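Local coordinates for protein metalloregulator ScaR (Streptococcus gordonii, PDB 3HRS) that probably acts as a manganese-activated homodimeric repressor of the DtxR/MntR family, binding DNA to control transcription when its metal sites are filled, at residues A[30-34]-A[35-39]; A[110-113]-A[114-118]; A[191-195]-A[196-200]. One frame throughout, in Å; residues are numbered along the deposited sequence.

All three contacts are local, each uniting neighbours along one run of chain, and they lie in separate parts of ScaR, in series along the sequence. Contact 1, in the N-terminal DNA-binding region, and contact 3, in the FeoA region, are surface contacts on opposite sides of the chain's centre, about 41 Å apart between centres. Contact 2, in the metal-binding and dimerisation region, is partly buried and has the second subunit beside it. Contact 1 starts a helix and contact 2 ends one, so both rest on backbone carbonyls gripped by amides; contact 3 pairs two strands, with mainly apolar side chains on one face and polar ones on the other.

Contact 1. Residues A[30-34]-A[35-39]; sequences MQVSP and PAVTE
The carbonyl oxygen of Pro-34 is gripped by both donors of Thr-38: its N comes within 2.9 Å of Pro-34 O in a nearly straight bond (178° at the hydrogen), while OG1 adds a weak one from 3.4 Å. This is the first turn of helix 34-46, the second helix of the helix-turn-helix and, as in other DtxR-family repressors, probably the one that reads DNA. Ser-33 stands at the N-cap position, and its carbonyl oxygen accepts from Val-37 N, although the placing of that oxygen is less sure. Pro-34 and Pro-35 lie side by side, their rings pointing the same way; lacking an amide hydrogen, both suit the start of a helix, where such hydrogens have no carbonyl to meet. The turn before them begins with a Schellman motif at Gln-31, whose positive phi ends helix 23-30 and sends Val-32 N back to Ala-27 O. Val-32 also lies on Tyr-7 of helix 4-13, and Val-37 is buried against Asn-23, Ile-26 and Ala-27 of helix 23-30. With chi1 at -76°, Val-32 sets CG2 between its backbone N and carbonyl carbon, 3.8 Å from Val-37 CG2.

Contact 2. Residues A[110-113]-A[114-118]; sequences ERLD and QLLDY
Asp-113 meets Tyr-118 through both its backbone and its carboxylate. Tyr-118 N donates to Asp-113 O over 3.0 Å, tilted 27° from the carbonyl plane, and the same oxygen lies above one face of the tyrosine ring, offset toward the rim, with Gln-114 CA over that face too. The two side chains cross at about a right angle, carboxylate and ring planes 78° apart, with Asp-113 OD2 3.4 Å from Tyr-118 CD2. Gln-114, extended beyond CG, also runs alongside Arg-111, whose chain is bent at chi2 and chi3; OE1 thus comes over a face of the guanidinium, where the angle is poor for a hydrogen bond; any attraction is probably electrostatic. Leu-112 and Leu-116 touch through Leu-112 CD2 and Leu-116 CG at 4.0 Å, beside the bond from Leu-116 N to Leu-112 O (2.9 Å).

Helix 106-115 closes here in a Schellman motif: Asp-117 takes positive phi, and its N bonds to Gln-114 O (2.9 Å) inside the six-residue loop spanned by the Tyr-118 to Asp-113 bond.

Farther out, Arg-73 forms salt bridges with both Asp-113 OD2 and Glu-110 OE2, holding the carboxylate beside the tyrosine. Leu-112 packs on Ile-78 and Phe-81 of helix 62-84, and Leu-116 on Val-80, its side chain about 8 Å from those of Glu-79 and Cys-122, which bind zinc in ScaR, though no zinc is bound to this chain here. Leu-115 rests on Phe-81 of the second subunit, and Arg-111 on its Tyr-88.

Contact 3. Residues A[191-195]-A[196-200]; sequences SLEVD and GQEIQ
Rotation about the first side-chain bonds brings Val-194 and Ile-199 together. In Ile-199, CG1 lies anti to the backbone N (chi1 -162°), which leaves CG2 between N and the carbonyl carbon; Val-194 places its CG1 in the same position, with chi1 50°. Val-194 CG1 lies 3.8 Å from Ile-199 CG2, which also touches Leu-192 CB at 3.6 Å. Leu-192, Val-194 and Ile-199 thus make an apolar patch on one face of a beta hairpin, shared with Gln-197.

Leu-192 and Ile-199 form an antiparallel hydrogen-bonded pair, but an uneven one: Leu-192 N reaches Ile-199 O at 3.1 Å and almost straight, whereas the return bond from Ile-199 N is weak. Nearer the turn, Val-194 N donates to Gln-197 O over 3.1 Å, bent to 138°. Asp-195 and Gly-196 both have positive phi and make a tight reversal close to a type I' turn.

The other face carries Ser-191, Glu-193, Glu-198 and Gln-200, with Ser-191 opposite Gln-200 and Glu-193 opposite Glu-198 in non-hydrogen-bonded pairs. Glu-193, bent at chi2, folds back over the turn, its CG 3.9 Å from Gly-196 CA. The two carboxylates do not touch; Glu-193 OE2 is 5.3 Å from Glu-198 OE1, near enough that like charges probably repel mildly.

Within the antiparallel sheet of the FeoA region, which belongs to the SH3-like class, strand 197-201 is outermost in this chain. Strand 189-194 bonds on its other side to strand 177-184, where Leu-192 and Val-194 pack on Ile-178, while Ile-199 touches Asn-170 in the loop after helix 161-168.

Contact 1. Residues A[30-34]-A[35-39]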
loop_
_atom_site.group_PDB
_atom_site.type_symbol
_atom_site.label_atom_id
_atom_site.label_comp_id
_atom_site.label_asym_id
_atom_site.label_seq_id
_atom_site.Cartn_x
_atom_site.Cartn_y
_atom_site.Cartn_z
ATOM N N MET A 30 17.009 -19.064 -5.155
ATOM C CA MET A 30 16.715 -17.734 -5.675
ATOM C C MET A 30 16.411 -17.755 -7.169
ATOM O O MET A 30 15.884 -16.784 -7.719
ATOM C CB MET A 30 17.900 -16.804 -5.411
ATOM C CG MET A 30 18.283 -16.680 -3.947
ATOM S SD MET A 30 16.961 -15.911 -3.014
ATOM C CE MET A 30 16.716 -14.434 -3.990
ATOM N N GLN A 31 16.748 -18.868 -7.815
ATOM C CA GLN A 31 16.643 -18.999 -9.268
ATOM C C GLN A 31 17.401 -17.870 -9.960
ATOM O O GLN A 31 16.812 -17.079 -10.699
ATOM C CB GLN A 31 15.181 -19.005 -9.716
ATOM C CG GLN A 31 14.920 -19.827 -10.971
ATOM C CD GLN A 31 14.678 -21.302 -10.671
ATOM O OE1 GLN A 31 14.582 -21.705 -9.510
ATOM N NE2 GLN A 31 14.572 -22.112 -11.721
ATOM N N VAL A 32 18.705 -17.792 -9.705
ATOM C CA VAL A 32 19.540 -16.770 -10.334
ATOM C C VAL A 32 20.867 -17.289 -10.894
ATOM O O VAL A 32 21.267 -18.433 -10.659
ATOM C CB VAL A 32 19.823 -15.561 -9.392
ATOM C CG1 VAL A 32 18.609 -14.648 -9.296
ATOM C CG2 VAL A 32 20.260 -16.035 -8.021
ATOM N N SER A 33 21.528 -16.413 -11.644
ATOM C CA SER A 33 22.825 -16.667 -12.256
ATOM C C SER A 33 23.920 -16.645 -11.193
ATOM O O SER A 33 24.020 -15.684 -10.436
ATOM C CB SER A 33 23.083 -15.590 -13.321
ATOM O OG SER A 33 24.460 -15.279 -13.456
ATOM N N PRO A 34 24.742 -17.707 -11.122
ATOM C CA PRO A 34 25.781 -17.789 -10.089
ATOM C C PRO A 34 26.666 -16.540 -9.971
ATOM O O PRO A 34 27.018 -16.191 -8.844
ATOM C CB PRO A 34 26.589 -19.018 -10.507
ATOM C CG PRO A 34 25.587 -19.880 -11.170
ATOM C CD PRO A 34 24.692 -18.932 -11.934
ATOM N N PRO A 35 27.024 -15.888 -11.098
ATOM C CA PRO A 35 27.706 -14.590 -11.001
ATOM C C PRO A 35 26.836 -13.502 -10.365
ATOM O O PRO A 35 27.382 -12.517 -9.866
ATOM C CB PRO A 35 28.008 -14.237 -12.460
ATOM C CG PRO A 35 28.081 -15.533 -13.151
ATOM C CD PRO A 35 27.065 -16.418 -12.472
ATOM N N ALA A 36 25.515 -13.670 -10.391
ATOM C CA ALA A 36 24.608 -12.757 -9.689
ATOM C C ALA A 36 24.683 -12.983 -8.178
ATOM O O ALA A 36 24.732 -12.028 -7.400
ATOM C CB ALA A 36 23.175 -12.926 -10.187
ATOM N N VAL A 37 24.679 -14.251 -7.775
ATOM C CA VAL A 37 24.935 -14.630 -6.391
ATOM C C VAL A 37 26.244 -14.011 -5.907
ATOM O O VAL A 37 26.264 -13.236 -4.950
ATOM C CB VAL A 37 25.030 -16.167 -6.235
ATOM C CG1 VAL A 37 25.597 -16.545 -4.872
ATOM C CG2 VAL A 37 23.668 -16.811 -6.450
ATOM N N THR A 38 27.338 -14.366 -6.579
ATOM C CA THR A 38 28.665 -13.892 -6.210
ATOM C C THR A 38 28.655 -12.380 -6.055
ATOM O O THR A 38 29.355 -11.821 -5.212
ATOM C CB THR A 38 29.729 -14.314 -7.251
ATOM O OG1 THR A 38 29.948 -15.729 -7.170
ATOM C CG2 THR A 38 31.041 -13.616 -6.981
ATOM N N GLU A 39 27.835 -11.725 -6.863
ATOM C CA GLU A 39 27.724 -10.276 -6.814
ATOM C C GLU A 39 26.909 -9.776 -5.623
ATOM O O GLU A 39 27.193 -8.716 -5.070
ATOM C CB GLU A 39 27.148 -9.738 -8.127
ATOM C CG GLU A 39 28.225 -9.321 -9.114
ATOM C CD GLU A 39 29.153 -8.260 -8.526
ATOM O OE1 GLU A 39 30.304 -8.607 -8.168
ATOM O OE2 GLU A 39 28.726 -7.084 -8.409
#

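Contact 2. Residues A[110-113]-A[114-118]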
loop_
_atom_site.group_PDB
_atom_site.type_symbol
_atom_site.label_atom_id
_atom_site.label_comp_id
_atom_site.label_asym_id
_atom_site.label_seq_id
_atom_site.Cartn_x
_atom_site.Cartn_y
_atom_site.Cartn_z
ATOM N N GLU A 110 4.842 0.920 10.438
ATOM C CA GLU A 110 4.669 1.255 11.847
ATOM C C GLU A 110 3.245 1.697 12.149
ATOM O O GLU A 110 2.652 1.241 13.119
ATOM C CB GLU A 110 5.684 2.293 12.322
ATOM C CG GLU A 110 6.698 1.736 13.309
ATOM C CD GLU A 110 7.366 0.449 12.821
ATOM O OE1 GLU A 110 7.721 0.345 11.624
ATOM O OE2 GLU A 110 7.553 -0.463 13.649
ATOM N N ARG A 111 2.683 2.568 11.323
ATOM C CA ARG A 111 1.302 2.995 11.568
ATOM C C ARG A 111 0.338 1.790 11.484
ATOM O O ARG A 111 -0.514 1.597 12.360
ATOM C CB ARG A 111 0.901 4.101 10.592
ATOM C CG ARG A 111 1.863 5.290 10.561
ATOM C CD ARG A 111 2.130 5.823 11.944
ATOM N NE ARG A 111 0.885 6.110 12.636
ATOM C CZ ARG A 111 0.799 6.742 13.803
ATOM N NH1 ARG A 111 1.897 7.172 14.419
ATOM N NH2 ARG A 111 -0.394 6.953 14.351
ATOM N N LEU A 112 0.508 0.993 10.426
ATOM C CA LEU A 112 -0.223 -0.233 10.206
ATOM C C LEU A 112 -0.265 -1.062 11.466
ATOM O O LEU A 112 -1.304 -1.576 11.838
ATOM C CB LEU A 112 0.459 -1.058 9.125
ATOM C CG LEU A 112 -0.448 -1.748 8.104
ATOM C CD1 LEU A 112 0.029 -3.158 7.922
ATOM C CD2 LEU A 112 -1.952 -1.702 8.492
ATOM N N ASP A 113 0.886 -1.204 12.108
ATOM C CA ASP A 113 1.007 -2.041 13.298
ATOM C C ASP A 113 0.036 -1.547 14.343
ATOM O O ASP A 113 -0.687 -2.317 14.947
ATOM C CB ASP A 113 2.433 -1.964 13.848
ATOM C CG ASP A 113 2.727 -3.024 14.894
ATOM O OD1 ASP A 113 2.067 -4.085 14.916
ATOM O OD2 ASP A 113 3.650 -2.797 15.694
ATOM N N GLN A 114 0.032 -0.242 14.542
ATOM C CA GLN A 114 -0.838 0.375 15.512
ATOM C C GLN A 114 -2.300 0.158 15.125
ATOM O O GLN A 114 -3.145 -0.149 15.975
ATOM C CB GLN A 114 -0.551 1.865 15.596
ATOM C CG GLN A 114 -1.339 2.507 16.696
ATOM C CD GLN A 114 -0.951 3.944 16.953
ATOM O OE1 GLN A 114 -0.461 4.641 16.064
ATOM N NE2 GLN A 114 -1.169 4.398 18.185
ATOM N N LEU A 115 -2.602 0.338 13.844
ATOM C CA LEU A 115 -3.968 0.173 13.362
ATOM C C LEU A 115 -4.490 -1.234 13.665
ATOM O O LEU A 115 -5.655 -1.407 14.027
ATOM C CB LEU A 115 -4.015 0.392 11.863
ATOM C CG LEU A 115 -5.422 0.221 11.337
ATOM C CD1 LEU A 115 -6.290 1.164 12.130
ATOM C CD2 LEU A 115 -5.486 0.503 9.820
ATOM N N LEU A 116 -3.613 -2.222 13.504
ATOM C CA LEU A 116 -3.949 -3.614 13.699
ATOM C C LEU A 116 -3.928 -3.982 15.177
ATOM O O LEU A 116 -4.225 -5.119 15.543
ATOM C CB LEU A 116 -2.983 -4.511 12.931
ATOM C CG LEU A 116 -2.852 -4.329 11.421
ATOM C CD1 LEU A 116 -2.024 -5.472 10.871
ATOM C CD2 LEU A 116 -4.195 -4.280 10.709
ATOM N N ASP A 117 -3.592 -3.015 16.022
ATOM C CA ASP A 117 -3.564 -3.227 17.467
ATOM C C ASP A 117 -2.497 -4.218 17.894
ATOM O O ASP A 117 -2.737 -5.063 18.762
ATOM C CB ASP A 117 -4.929 -3.668 17.993
ATOM C CG ASP A 117 -5.079 -3.456 19.501
ATOM O OD1 ASP A 117 -4.212 -2.781 20.122
ATOM O OD2 ASP A 117 -6.074 -3.974 20.065
ATOM N N TYR A 118 -1.325 -4.108 17.274
ATOM C CA TYR A 118 -0.125 -4.845 17.683
ATOM C C TYR A 118 -0.283 -6.359 17.757
ATOM O O TYR A 118 -0.138 -6.951 18.831
ATOM C CB TYR A 118 0.421 -4.294 18.997
ATOM C CG TYR A 118 0.529 -2.795 18.970
ATOM C CD1 TYR A 118 -0.457 -2.006 19.547
ATOM C CD2 TYR A 118 1.599 -2.159 18.345
ATOM C CE1 TYR A 118 -0.378 -0.642 19.531
ATOM C CE2 TYR A 118 1.689 -0.770 18.317
ATOM C CZ TYR A 118 0.686 -0.018 18.907
ATOM O OH TYR A 118 0.719 1.370 18.889
#

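Contact 3. Residues A[191-195]-A[196-200]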
loop_
_atom_site.group_PDB
_atom_site.type_symbol
_atom_site.label_atom_id
_atom_site.label_comp_id
_atom_site.label_asym_id
_atom_site.label_seq_id
_atom_site.Cartn_x
_atom_site.Cartn_y
_atom_site.Cartn_z
ATOM N N SER A 191 1.680 -40.018 9.067
ATOM C CA SER A 191 0.252 -40.282 9.109
ATOM C C SER A 191 -0.456 -39.273 10.007
ATOM O O SER A 191 -0.054 -39.046 11.150
ATOM C CB SER A 191 0.001 -41.712 9.594
ATOM O OG SER A 191 0.893 -42.627 8.973
ATOM N N LEU A 192 -1.510 -38.660 9.486
ATOM C CA LEU A 192 -2.262 -37.687 10.266
ATOM C C LEU A 192 -3.750 -37.990 10.235
ATOM O O LEU A 192 -4.258 -38.565 9.271
ATOM C CB LEU A 192 -2.012 -36.258 9.756
ATOM C CG LEU A 192 -0.612 -35.692 10.003
ATOM C CD1 LEU A 192 -0.409 -34.355 9.301
ATOM C CD2 LEU A 192 -0.343 -35.566 11.489
ATOM N N GLU A 193 -4.439 -37.579 11.295
ATOM C CA GLU A 193 -5.883 -37.718 11.398
ATOM C C GLU A 193 -6.536 -36.338 11.465
ATOM O O GLU A 193 -6.742 -35.780 12.548
ATOM C CB GLU A 193 -6.236 -38.534 12.641
ATOM C CG GLU A 193 -7.654 -39.066 12.676
ATOM C CD GLU A 193 -7.805 -40.324 11.864
ATOM O OE1 GLU A 193 -8.870 -40.970 11.969
ATOM O OE2 GLU A 193 -6.855 -40.669 11.125
ATOM N N VAL A 194 -6.852 -35.794 10.295
ATOM C CA VAL A 194 -7.433 -34.458 10.198
ATOM C C VAL A 194 -8.910 -34.537 9.849
ATOM O O VAL A 194 -9.274 -34.797 8.702
ATOM C CB VAL A 194 -6.703 -33.590 9.148
ATOM C CG1 VAL A 194 -6.568 -34.336 7.826
ATOM C CG2 VAL A 194 -7.430 -32.273 8.948
ATOM N N ASP A 195 -9.756 -34.303 10.847
ATOM C CA ASP A 195 -11.194 -34.435 10.665
ATOM C C ASP A 195 -11.556 -35.908 10.522
ATOM O O ASP A 195 -12.310 -36.289 9.626
ATOM C CB ASP A 195 -11.670 -33.649 9.436
ATOM C CG ASP A 195 -11.735 -32.147 9.685
ATOM O OD1 ASP A 195 -12.220 -31.740 10.768
ATOM O OD2 ASP A 195 -11.309 -31.379 8.790
ATOM N N GLY A 196 -10.997 -36.730 11.407
ATOM C CA GLY A 196 -11.267 -38.156 11.417
ATOM C C GLY A 196 -10.860 -38.865 10.140
ATOM O O GLY A 196 -10.981 -40.088 10.036
ATOM N N GLN A 197 -10.373 -38.100 9.167
ATOM C CA GLN A 197 -9.962 -38.652 7.879
ATOM C C GLN A 197 -8.443 -38.813 7.824
ATOM O O GLN A 197 -7.700 -37.924 8.252
ATOM C CB GLN A 197 -10.440 -37.745 6.744
ATOM C CG GLN A 197 -10.817 -38.473 5.468
ATOM C CD GLN A 197 -11.678 -37.614 4.561
ATOM O OE1 GLN A 197 -11.422 -36.418 4.387
ATOM N NE2 GLN A 197 -12.709 -38.218 3.978
ATOM N N GLU A 198 -7.989 -39.951 7.302
ATOM C CA GLU A 198 -6.562 -40.253 7.247
ATOM C C GLU A 198 -5.914 -39.539 6.071
ATOM O O GLU A 198 -6.562 -39.269 5.060
ATOM C CB GLU A 198 -6.329 -41.761 7.155
ATOM C CG GLU A 198 -4.924 -42.205 7.539
ATOM C CD GLU A 198 -4.841 -43.705 7.809
ATOM O OE1 GLU A 198 -3.865 -44.149 8.450
ATOM O OE2 GLU A 198 -5.757 -44.445 7.384
ATOM N N ILE A 199 -4.630 -39.233 6.210
ATOM C CA ILE A 199 -3.925 -38.472 5.199
ATOM C C ILE A 199 -2.422 -38.709 5.351
ATOM O O ILE A 199 -1.919 -38.842 6.469
ATOM C CB ILE A 199 -4.271 -36.981 5.336
ATOM C CG1 ILE A 199 -3.915 -36.219 4.061
ATOM C CG2 ILE A 199 -3.583 -36.383 6.555
ATOM C CD1 ILE A 199 -4.369 -34.776 4.072
ATOM N N GLN A 200 -1.706 -38.778 4.231
ATOM C CA GLN A 200 -0.279 -39.095 4.267
ATOM C C GLN A 200 0.602 -37.970 3.706
ATOM O O GLN A 200 0.478 -37.602 2.540
ATOM C CB GLN A 200 -0.017 -40.377 3.479
ATOM C CG GLN A 200 -1.200 -41.339 3.419
ATOM C CD GLN A 200 -1.358 -42.151 4.683
ATOM O OE1 GLN A 200 -0.377 -42.459 5.363
ATOM N NE2 GLN A 200 -2.600 -42.510 5.005
#